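Local coordinates for protein multicopper oxidase (Uncultured bacterium, PDB 4E9X) that probably oxidises its substrates at a mononuclear copper site and passes the electrons to a copper cluster that reduces molecular oxygen to water, at residues 136-141 with 187-192; 98-103 with 236-241; 4-9 with 305-310. One frame throughout, in Å; residues are numbered along the deposited sequence. Where two conformers were deposited one is given.

Contact 1: 136-141 with 187-192; sequences VTKDVI and DVVKIR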
loop_
_atom_site.group_PDB
_atom_site.type_symbol
_atom_site.label_atom_id
_atom_site.label_comp_id
_atom_site.label_asym_id
_atom_site.label_seq_id
_atom_site.Cartn_x
_atom_site.Cartn_y
_atom_site.Cartn_z
ATOM N N VAL A 136 -5.273 0.152 28.914
ATOM C CA VAL A 136 -4.932 -1.104 28.261
ATOM C C VAL A 136 -4.741 -2.236 29.279
ATOM O O VAL A 136 -4.059 -2.061 30.301
ATOM C CB VAL A 136 -3.654 -0.904 27.436
ATOM C CG1 VAL A 136 -3.124 -2.232 26.911
ATOM C CG2 VAL A 136 -3.950 0.061 26.290
ATOM N N THR A 137 -5.327 -3.389 28.978
ATOM C CA THR A 137 -5.220 -4.569 29.832
ATOM C C THR A 137 -4.434 -5.676 29.143
ATOM O O THR A 137 -4.021 -6.635 29.796
ATOM C CB THR A 137 -6.588 -5.114 30.253
ATOM O OG1 THR A 137 -7.253 -5.497 29.055
ATOM C CG2 THR A 137 -7.404 -4.025 30.972
ATOM N N LYS A 138 -4.160 -5.528 27.853
ATOM C CA LYS A 138 -3.404 -6.561 27.141
ATOM C C LYS A 138 -2.679 -5.896 25.974
ATOM O O LYS A 138 -3.325 -5.128 25.256
ATOM C CB LYS A 138 -4.357 -7.616 26.601
ATOM C CG LYS A 138 -3.620 -8.854 26.052
ATOM C CD LYS A 138 -4.610 -9.761 25.334
ATOM C CE LYS A 138 -5.763 -10.242 26.234
ATOM N NZ LYS A 138 -5.183 -10.904 27.439
ATOM N N ASP A 139 -1.401 -6.174 25.837
ATOM C CA ASP A 139 -0.531 -5.600 24.799
ATOM C C ASP A 139 -0.085 -6.729 23.925
ATOM O O ASP A 139 0.284 -7.789 24.459
ATOM C CB ASP A 139 0.600 -4.843 25.529
ATOM C CG ASP A 139 1.393 -3.884 24.685
ATOM O OD1 ASP A 139 1.209 -3.778 23.464
ATOM O OD2 ASP A 139 2.251 -3.200 25.308
ATOM N N VAL A 140 -0.168 -6.556 22.615
ATOM C CA VAL A 140 -0.044 -7.614 21.620
ATOM C C VAL A 140 0.884 -7.162 20.502
ATOM O O VAL A 140 0.657 -6.129 19.901
ATOM C CB VAL A 140 -1.455 -7.881 21.033
ATOM C CG1 VAL A 140 -1.479 -8.879 19.877
ATOM C CG2 VAL A 140 -2.407 -8.348 22.166
ATOM N N ILE A 141 1.884 -7.985 20.216
ATOM C CA ILE A 141 2.820 -7.726 19.100
ATOM C C ILE A 141 2.513 -8.662 17.977
ATOM O O ILE A 141 2.484 -9.885 18.183
ATOM C CB ILE A 141 4.266 -7.884 19.609
ATOM C CG1 ILE A 141 4.672 -6.623 20.426
ATOM C CG2 ILE A 141 5.272 -8.152 18.476
ATOM C CD1 ILE A 141 5.956 -6.760 21.218
ATOM N N ASP A 187 -11.864 -6.282 28.320
ATOM C CA ASP A 187 -10.453 -6.037 28.006
ATOM C C ASP A 187 -10.327 -4.847 27.070
ATOM O O ASP A 187 -11.211 -4.528 26.288
ATOM C CB ASP A 187 -9.824 -7.275 27.354
ATOM C CG ASP A 187 -9.167 -8.229 28.332
ATOM O OD1 ASP A 187 -8.632 -7.796 29.391
ATOM O OD2 ASP A 187 -9.141 -9.457 28.035
ATOM N N VAL A 188 -9.160 -4.193 27.174
ATOM C CA VAL A 188 -8.781 -3.091 26.270
ATOM C C VAL A 188 -7.448 -3.510 25.696
ATOM O O VAL A 188 -6.443 -3.621 26.418
ATOM C CB VAL A 188 -8.658 -1.779 27.061
ATOM C CG1 VAL A 188 -8.218 -0.638 26.100
ATOM C CG2 VAL A 188 -9.974 -1.470 27.726
ATOM N N VAL A 189 -7.459 -3.787 24.387
ATOM C CA VAL A 189 -6.325 -4.515 23.772
ATOM C C VAL A 189 -5.530 -3.528 22.897
ATOM O O VAL A 189 -6.094 -2.939 21.993
ATOM C CB VAL A 189 -6.814 -5.691 22.949
ATOM C CG1 VAL A 189 -5.623 -6.517 22.434
ATOM C CG2 VAL A 189 -7.753 -6.602 23.770
ATOM N N LYS A 190 -4.229 -3.413 23.186
ATOM C CA LYS A 190 -3.351 -2.623 22.301
ATOM C C LYS A 190 -2.701 -3.629 21.360
ATOM O O LYS A 190 -2.089 -4.590 21.859
ATOM C CB LYS A 190 -2.332 -1.867 23.160
ATOM C CG LYS A 190 -1.262 -1.161 22.299
ATOM C CD LYS A 190 -0.340 -0.337 23.217
ATOM C CE LYS A 190 0.642 0.517 22.514
ATOM N NZ LYS A 190 0.065 1.734 21.868
ATOM N N ILE A 191 -2.832 -3.430 20.046
ATOM C CA ILE A 191 -2.140 -4.292 19.075
ATOM C C ILE A 191 -1.118 -3.428 18.330
ATOM O O ILE A 191 -1.468 -2.354 17.840
ATOM C CB ILE A 191 -3.109 -4.995 18.135
ATOM C CG1 ILE A 191 -4.101 -5.842 18.975
ATOM C CG2 ILE A 191 -2.346 -5.878 17.168
ATOM C CD1 ILE A 191 -5.480 -5.826 18.454
ATOM N N ARG A 192 0.086 -3.955 18.261
ATOM C CA ARG A 192 1.197 -3.303 17.545
ATOM C C ARG A 192 1.502 -4.157 16.327
ATOM O O ARG A 192 2.007 -5.284 16.482
ATOM C CB ARG A 192 2.402 -3.221 18.478
ATOM C CG ARG A 192 2.106 -2.461 19.783
ATOM C CD ARG A 192 3.282 -2.557 20.718
ATOM N NE ARG A 192 3.036 -2.173 22.115
ATOM C CZ ARG A 192 3.559 -1.092 22.658
ATOM N NH1 ARG A 192 4.249 -0.153 21.998
ATOM N NH2 ARG A 192 3.342 -0.901 23.968
HETATM O O HOH W 1 -7.577 -11.528 28.871
#
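Thr137 and Asp187 meet just ahead of the parallel strand pairing, with one hydroxyl doing two jobs. Thr137 OG1 accepts from Val188 N at 3.0 Å and donates to Asp187 OD1 at 2.7 Å, meeting the carboxylate from above its plane. With chi1 at 62°, OG1 sits between the backbone N and the carbonyl carbon of Thr137, and from there it reaches both partners. Val188 O is engaged too: Thr137 N binds it at 2.8 Å, and Lys138 N adds a weak bond. The other oxygen, Asp187 OD2, accepts hydrogen bonds from the backbone N of Lys184 and from a water. That water accepts in turn from Lys138 NZ at 2.9 Å, so Lys138 NZ and Asp187 OD2, 4.3 Å apart, are bridged by it rather than joined in a direct salt bridge.

From Lys138 onward the ladder is regular. Lys190 N gives to Lys138 O, Val140 N to Lys190 O and Arg192 N to Val140 O, while Val140 packs alongside Ile191 and meets Val189 CG1 with its CG2.

On the sheet face holding Asp139 and Arg192, the guanidinium grips the carboxylate side-on. Arg192 NE reaches Asp139 OD1 at 2.8 Å and Arg192 NH2 reaches Asp139 OD2 at 2.9 Å, each on a syn lone pair, with the two planes only 26° apart. Arg192 NH1 turns instead to Thr100 OG1. Lys190 lays its CE over the centre of one guanidinium face and carries NZ on to Asp238 and Glu133. The two basic residues are thus interleaved with three acids. Within the second cupredoxin domain, this chemistry implies a strand pair fixed by side-chain charges as well as by its backbone, the two bonds to Asp139 probably fixing the rotation of the Arg192 guanidinium.

Contact 2: 98-103 with 236-241; sequences IGTLWY and RYDVII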
loop_
_atom_site.group_PDB
_atom_site.type_symbol
_atom_site.label_atom_id
_atom_site.label_comp_id
_atom_site.label_asym_id
_atom_site.label_seq_id
_atom_site.Cartn_x
_atom_site.Cartn_y
_atom_site.Cartn_z
ATOM N N ILE A 98 10.276 7.419 21.562
ATOM C CA ILE A 98 9.315 6.525 22.196
ATOM C C ILE A 98 8.632 5.636 21.170
ATOM O O ILE A 98 8.575 5.872 19.968
ATOM C CB ILE A 98 8.276 7.393 22.943
ATOM C CG1 ILE A 98 7.429 8.265 21.993
ATOM C CG2 ILE A 98 8.937 8.245 24.006
ATOM C CD1 ILE A 98 6.402 9.181 22.635
ATOM N N GLY A 99 8.000 4.598 21.733
ATOM C CA GLY A 99 6.949 3.852 21.023
ATOM C C GLY A 99 7.373 2.488 20.540
ATOM O O GLY A 99 8.384 1.896 20.959
ATOM N N THR A 100 6.597 1.998 19.563
ATOM C CA THR A 100 6.844 0.727 18.954
ATOM C C THR A 100 7.970 0.844 17.919
ATOM O O THR A 100 7.746 1.326 16.792
ATOM C CB THR A 100 5.583 0.238 18.228
ATOM O OG1 THR A 100 4.491 0.269 19.158
ATOM C CG2 THR A 100 5.764 -1.183 17.709
ATOM N N LEU A 101 9.152 0.383 18.319
ATOM C CA LEU A 101 10.299 0.332 17.412
ATOM C C LEU A 101 10.638 -1.120 17.122
ATOM O O LEU A 101 9.945 -2.052 17.598
ATOM C CB LEU A 101 11.522 1.037 18.049
ATOM C CG LEU A 101 11.203 2.378 18.724
ATOM C CD1 LEU A 101 12.497 3.033 19.221
ATOM C CD2 LEU A 101 10.470 3.333 17.826
ATOM N N TRP A 102 11.687 -1.360 16.344
ATOM C CA TRP A 102 12.095 -2.757 16.100
ATOM C C TRP A 102 13.557 -2.773 15.719
ATOM O O TRP A 102 14.165 -1.726 15.576
ATOM C CB TRP A 102 11.219 -3.412 15.070
ATOM C CG TRP A 102 11.171 -2.903 13.655
ATOM C CD1 TRP A 102 10.883 -1.644 13.231
ATOM C CD2 TRP A 102 11.393 -3.708 12.485
ATOM N NE1 TRP A 102 10.925 -1.622 11.834
ATOM C CE2 TRP A 102 11.235 -2.866 11.360
ATOM C CE3 TRP A 102 11.705 -5.065 12.255
ATOM C CZ2 TRP A 102 11.394 -3.355 10.058
ATOM C CZ3 TRP A 102 11.863 -5.542 10.969
ATOM C CH2 TRP A 102 11.708 -4.676 9.862
ATOM N N TYR A 103 14.106 -3.960 15.574
ATOM C CA TYR A 103 15.531 -4.056 15.276
ATOM C C TYR A 103 15.653 -5.176 14.239
ATOM O O TYR A 103 14.846 -6.128 14.218
ATOM C CB TYR A 103 16.411 -4.257 16.544
ATOM C CG TYR A 103 16.102 -5.574 17.248
ATOM C CD1 TYR A 103 16.747 -6.758 16.900
ATOM C CD2 TYR A 103 15.153 -5.616 18.265
ATOM C CE1 TYR A 103 16.456 -7.958 17.547
ATOM C CE2 TYR A 103 14.831 -6.816 18.931
ATOM C CZ TYR A 103 15.482 -7.948 18.554
ATOM O OH TYR A 103 15.216 -9.172 19.164
ATOM N N ARG A 236 5.127 0.602 11.453
ATOM C CA ARG A 236 4.344 0.052 12.564
ATOM C C ARG A 236 3.080 0.882 12.701
ATOM O O ARG A 236 3.041 2.090 12.450
ATOM C CB ARG A 236 5.123 0.063 13.899
ATOM C CG ARG A 236 6.238 -0.983 13.945
ATOM C CD ARG A 236 7.546 -0.523 13.314
ATOM N NE ARG A 236 8.082 0.629 14.018
ATOM C CZ ARG A 236 8.613 1.728 13.446
ATOM N NH1 ARG A 236 8.742 1.868 12.136
ATOM N NH2 ARG A 236 9.032 2.725 14.249
ATOM N N TYR A 237 2.010 0.187 13.113
ATOM C CA TYR A 237 0.782 0.847 13.526
ATOM C C TYR A 237 0.380 0.304 14.892
ATOM O O TYR A 237 0.426 -0.925 15.068
ATOM C CB TYR A 237 -0.376 0.585 12.534
ATOM C CG TYR A 237 -0.115 1.349 11.251
ATOM C CD1 TYR A 237 -0.605 2.666 11.109
ATOM C CD2 TYR A 237 0.614 0.788 10.187
ATOM C CE1 TYR A 237 -0.373 3.398 9.928
ATOM C CE2 TYR A 237 0.843 1.505 9.027
ATOM C CZ TYR A 237 0.355 2.807 8.913
ATOM O OH TYR A 237 0.594 3.535 7.743
ATOM N N ASP A 238 -0.033 1.174 15.826
ATOM C CA ASP A 238 -0.626 0.707 17.059
ATOM C C ASP A 238 -2.096 1.028 17.007
ATOM O O ASP A 238 -2.484 2.126 16.600
ATOM C CB ASP A 238 -0.064 1.392 18.303
ATOM C CG ASP A 238 1.417 1.296 18.616
ATOM O OD1 ASP A 238 2.217 0.832 17.780
ATOM O OD2 ASP A 238 1.756 1.667 19.752
ATOM N N VAL A 239 -2.909 0.063 17.460
ATOM C CA VAL A 239 -4.347 0.272 17.507
ATOM C C VAL A 239 -4.839 -0.163 18.901
ATOM O O VAL A 239 -4.141 -0.837 19.663
ATOM C CB VAL A 239 -5.087 -0.551 16.432
ATOM C CG1 VAL A 239 -4.510 -0.228 15.032
ATOM C CG2 VAL A 239 -5.040 -2.063 16.723
ATOM N N ILE A 240 -6.064 0.257 19.212
ATOM C CA ILE A 240 -6.809 -0.206 20.391
ATOM C C ILE A 240 -8.077 -0.891 19.909
ATOM O O ILE A 240 -8.822 -0.342 19.082
ATOM C CB ILE A 240 -7.188 1.004 21.297
ATOM C CG1 ILE A 240 -5.942 1.728 21.845
ATOM C CG2 ILE A 240 -8.107 0.549 22.413
ATOM C CD1 ILE A 240 -5.173 0.855 22.833
ATOM N N ILE A 241 -8.330 -2.073 20.471
ATOM C CA ILE A 241 -9.629 -2.732 20.336
ATOM C C ILE A 241 -10.269 -2.778 21.715
ATOM O O ILE A 241 -9.651 -3.253 22.670
ATOM C CB ILE A 241 -9.514 -4.151 19.749
ATOM C CG1 ILE A 241 -9.124 -4.058 18.262
ATOM C CG2 ILE A 241 -10.825 -4.915 19.965
ATOM C CD1 ILE A 241 -8.906 -5.396 17.584
HETATM O O HOH W 2 3.945 3.239 20.067
#
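Thr100 and Arg236 approach with CA atoms 6.9 Å apart, where the first segment turns a corner, so side chains and one carbonyl make the contact instead of a backbone ladder. Arg236 grips Thr100 O side-on with two nitrogens, NE at 2.9 Å and NH2 at 3.2 Å, the oxygen lying close to the guanidinium plane. NH2 approaches in the carbonyl plane, whereas NE is tilted 32° from it. Arg236 CG packs on Thr100 CG2, and bends at chi2 and chi3 beyond it bring NE and NH2 round to the carbonyl oxygen.

Trp102 CD1 stands over one face of this guanidinium and touches Arg236 CD at 3.5 Å, but ring and guanidinium planes are 38° apart, too inclined for a parallel stack. The contact joins the two cupredoxin domains of the chain, each a copper-oxidase family unit. Trp102 stands on the copper side of the junction, its ring meeting those of the copper ligands His62 and His104.

The remaining nitrogen, Arg236 NH1, binds Gly234 O, and NH2 also makes a salt bridge to Asp227 of the second subunit. Replacing Arg236 by a leucine would probably leave Thr100 O without its two donors and Asp227 of that subunit without its charged mate.

At the corner itself, Thr100 OG1 donates to the syn lone pair of Asp238 OD1 at 2.7 Å. A water joins the same two residues, accepting from Thr100 N and donating to Asp238 OD2 at 2.7 Å.

Contact 3: 4-9 with 305-310; sequences REFDMT and YGMFDH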
loop_
_atom_site.group_PDB
_atom_site.type_symbol
_atom_site.label_atom_id
_atom_site.label_comp_id
_atom_site.label_asym_id
_atom_site.label_seq_id
_atom_site.Cartn_x
_atom_site.Cartn_y
_atom_site.Cartn_z
ATOM N N ARG A 4 20.664 -0.069 30.780
ATOM C CA ARG A 4 20.153 -1.419 30.553
ATOM C C ARG A 4 21.039 -2.081 29.511
ATOM O O ARG A 4 21.074 -1.624 28.389
ATOM C CB ARG A 4 18.677 -1.412 30.153
ATOM C CG ARG A 4 17.815 -0.675 31.173
ATOM C CD ARG A 4 16.356 -1.021 30.955
ATOM N NE ARG A 4 15.544 -0.219 31.891
ATOM C CZ ARG A 4 15.251 -0.704 33.111
ATOM N NH1 ARG A 4 15.669 -1.902 33.516
ATOM N NH2 ARG A 4 14.527 0.018 33.943
ATOM N N GLU A 5 21.722 -3.112 29.963
ATOM C CA GLU A 5 22.694 -3.818 29.136
ATOM C C GLU A 5 22.239 -5.251 28.883
ATOM O O GLU A 5 21.888 -5.950 29.837
ATOM C CB GLU A 5 24.055 -3.830 29.880
ATOM C CG GLU A 5 25.113 -4.555 29.080
ATOM C CD GLU A 5 26.513 -4.284 29.558
ATOM O OE1 GLU A 5 26.672 -3.518 30.538
ATOM O OE2 GLU A 5 27.493 -4.806 28.975
ATOM N N PHE A 6 22.290 -5.663 27.627
ATOM C CA PHE A 6 21.811 -6.935 27.152
ATOM C C PHE A 6 22.852 -7.685 26.364
ATOM O O PHE A 6 23.611 -7.026 25.659
ATOM C CB PHE A 6 20.576 -6.722 26.239
ATOM C CG PHE A 6 19.502 -5.929 26.983
ATOM C CD1 PHE A 6 18.961 -6.357 28.182
ATOM C CD2 PHE A 6 19.025 -4.755 26.472
ATOM C CE1 PHE A 6 17.981 -5.669 28.848
ATOM C CE2 PHE A 6 18.049 -4.029 27.147
ATOM C CZ PHE A 6 17.511 -4.468 28.364
ATOM N N ASP A 7 22.849 -9.007 26.461
ATOM C CA ASP A 7 23.787 -9.808 25.682
ATOM C C ASP A 7 22.950 -10.607 24.662
ATOM O O ASP A 7 22.037 -11.333 25.074
ATOM C CB ASP A 7 24.611 -10.756 26.538
ATOM C CG ASP A 7 25.618 -10.066 27.422
ATOM O OD1 ASP A 7 26.367 -9.161 26.945
ATOM O OD2 ASP A 7 25.765 -10.384 28.642
ATOM N N MET A 8 23.217 -10.413 23.373
ATOM C CA MET A 8 22.413 -11.110 22.379
ATOM C C MET A 8 23.331 -11.958 21.507
ATOM O O MET A 8 24.507 -11.607 21.350
ATOM C CB MET A 8 21.597 -10.128 21.540
ATOM C CG MET A 8 20.614 -10.767 20.552
ATOM S SD MET A 8 19.713 -9.434 19.670
ATOM C CE MET A 8 19.970 -8.221 20.978
ATOM N N THR A 9 22.854 -13.066 20.991
ATOM C CA THR A 9 23.637 -13.858 20.035
ATOM C C THR A 9 22.806 -13.945 18.733
ATOM O O THR A 9 21.626 -13.543 18.687
ATOM C CB THR A 9 23.950 -15.285 20.462
ATOM O OG1 THR A 9 22.711 -16.024 20.571
ATOM C CG2 THR A 9 24.652 -15.263 21.837
ATOM N N TYR A 305 10.820 -4.067 32.632
ATOM C CA TYR A 305 11.793 -3.759 31.602
ATOM C C TYR A 305 12.869 -4.815 31.505
ATOM O O TYR A 305 13.197 -5.430 32.526
ATOM C CB TYR A 305 12.418 -2.369 31.880
ATOM C CG TYR A 305 11.304 -1.322 31.888
ATOM C CD1 TYR A 305 10.531 -1.161 30.736
ATOM C CD2 TYR A 305 11.001 -0.525 33.000
ATOM C CE1 TYR A 305 9.496 -0.226 30.696
ATOM C CE2 TYR A 305 9.966 0.420 32.964
ATOM C CZ TYR A 305 9.230 0.549 31.799
ATOM O OH TYR A 305 8.183 1.472 31.699
ATOM N N GLY A 306 13.424 -5.007 30.330
ATOM C CA GLY A 306 14.479 -5.979 30.114
ATOM C C GLY A 306 14.396 -6.609 28.739
ATOM O O GLY A 306 13.722 -6.070 27.844
ATOM N N MET A 307 15.076 -7.732 28.568
ATOM C CA MET A 307 15.098 -8.466 27.305
ATOM C C MET A 307 14.529 -9.864 27.574
ATOM O O MET A 307 14.924 -10.566 28.541
ATOM C CB MET A 307 16.469 -8.508 26.644
ATOM C CG MET A 307 16.484 -9.493 25.447
ATOM S SD MET A 307 18.183 -9.595 24.752
ATOM C CE MET A 307 18.163 -8.175 23.730
ATOM N N PHE A 308 13.560 -10.298 26.768
ATOM C CA PHE A 308 12.805 -11.503 27.019
ATOM C C PHE A 308 12.836 -12.428 25.824
ATOM O O PHE A 308 12.390 -12.087 24.725
ATOM C CB PHE A 308 11.301 -11.188 27.321
ATOM C CG PHE A 308 11.145 -10.291 28.517
ATOM C CD1 PHE A 308 10.839 -10.864 29.748
ATOM C CD2 PHE A 308 11.306 -8.919 28.390
ATOM C CE1 PHE A 308 10.703 -10.069 30.872
ATOM C CE2 PHE A 308 11.207 -8.154 29.545
ATOM C CZ PHE A 308 10.887 -8.721 30.774
ATOM N N ASP A 309 13.387 -13.620 26.065
ATOM C CA ASP A 309 13.288 -14.719 25.097
ATOM C C ASP A 309 11.910 -15.372 25.206
ATOM O O ASP A 309 11.165 -15.144 26.177
ATOM C CB ASP A 309 14.346 -15.802 25.290
ATOM C CG ASP A 309 15.769 -15.401 24.963
ATOM O OD1 ASP A 309 16.029 -14.260 24.590
ATOM O OD2 ASP A 309 16.673 -16.274 25.150
ATOM N N HIS A 310 11.564 -16.170 24.213
ATOM C CA HIS A 310 10.325 -16.907 24.307
ATOM C C HIS A 310 10.528 -18.253 23.612
ATOM O O HIS A 310 10.847 -18.329 22.404
ATOM C CB HIS A 310 9.151 -16.163 23.667
ATOM C CG HIS A 310 7.888 -16.992 23.683
ATOM N ND1 HIS A 310 7.503 -17.684 24.819
ATOM C CD2 HIS A 310 6.964 -17.169 22.713
ATOM C CE1 HIS A 310 6.347 -18.294 24.516
ATOM N NE2 HIS A 310 6.015 -18.017 23.256
#
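Tyr305 meets Arg4 through its CB, which lies 3.5 Å above the centre of one guanidinium face. The arginine chain runs extended from CG to NE and so delivers that flat group over the start of the second segment. The aromatic ring takes a lesser part: its CD2 approaches Arg4 NH2 at 3.7 Å, with ring and guanidinium planes 45° apart, so the two do not stack. Their polar ends are held by other residues, Arg4 NE by a salt bridge to Asp43 and Tyr305 OH by a hydrogen bond to Asp125.

Gly306 comes next, its backbone lying obliquely against the Phe6 ring, with C at 3.7 Å from Phe6 CE1. Its backbone angles would press any CB against the preceding carbonyl oxygen, which by itself accounts for glycine.

Here the fold becomes plain. Strand 306-308 adds to the edge of one sheet beside strand 36-40, and strand 3-18 belongs to another; the meeting is a face-to-face packing of two sheets in which both Phe6 and Met307 also touch Ile37. The tail of the chain thereby comes back onto the first cupredoxin domain.

Met307 supplies the main apolar contact. Its CB rests over one face of the Phe6 ring in a CH-pi contact, 4.0 Å from the centroid, while the backbone carbonyl carbon of Arg4 lies over the opposite face. With CG anti to the backbone N (chi1 170°), the chain runs on past the ring. Met307 SD makes an oblique Met-aromatic contact at 5.3 Å from the Phe6 centroid, and Met307 CE comes 3.8 Å from Phe6 CB. Farther on, Met307 CE faces the CE of Met8, though Met8 has two conformers and the closeness of that pair is doubtful.

In the fold
Contacts 1 and 2 have centres 11 Å apart and share a sheet, since strands 187-195 and 236-243 are neighbours in it. Lys190 NZ of contact 1 binds Asp238 OD2 of contact 2 at 2.7 Å, and Ile191 CD1 packs on Ile241 CD1. Contact 3, centred 19 Å from contact 2, touches it where Tyr103 packs near Met8, a closeness left doubtful by the two conformers of Met8; only contact 1 stays clear, its nearest atoms about 9 Å away. Along the chain, contact 1 nests within contact 2 and contact 2 within contact 3. Contact 2 is next to the metal chemistry: the Trp102 side chain is about 4 Å from a bound copper, against about 11 Å for Met8.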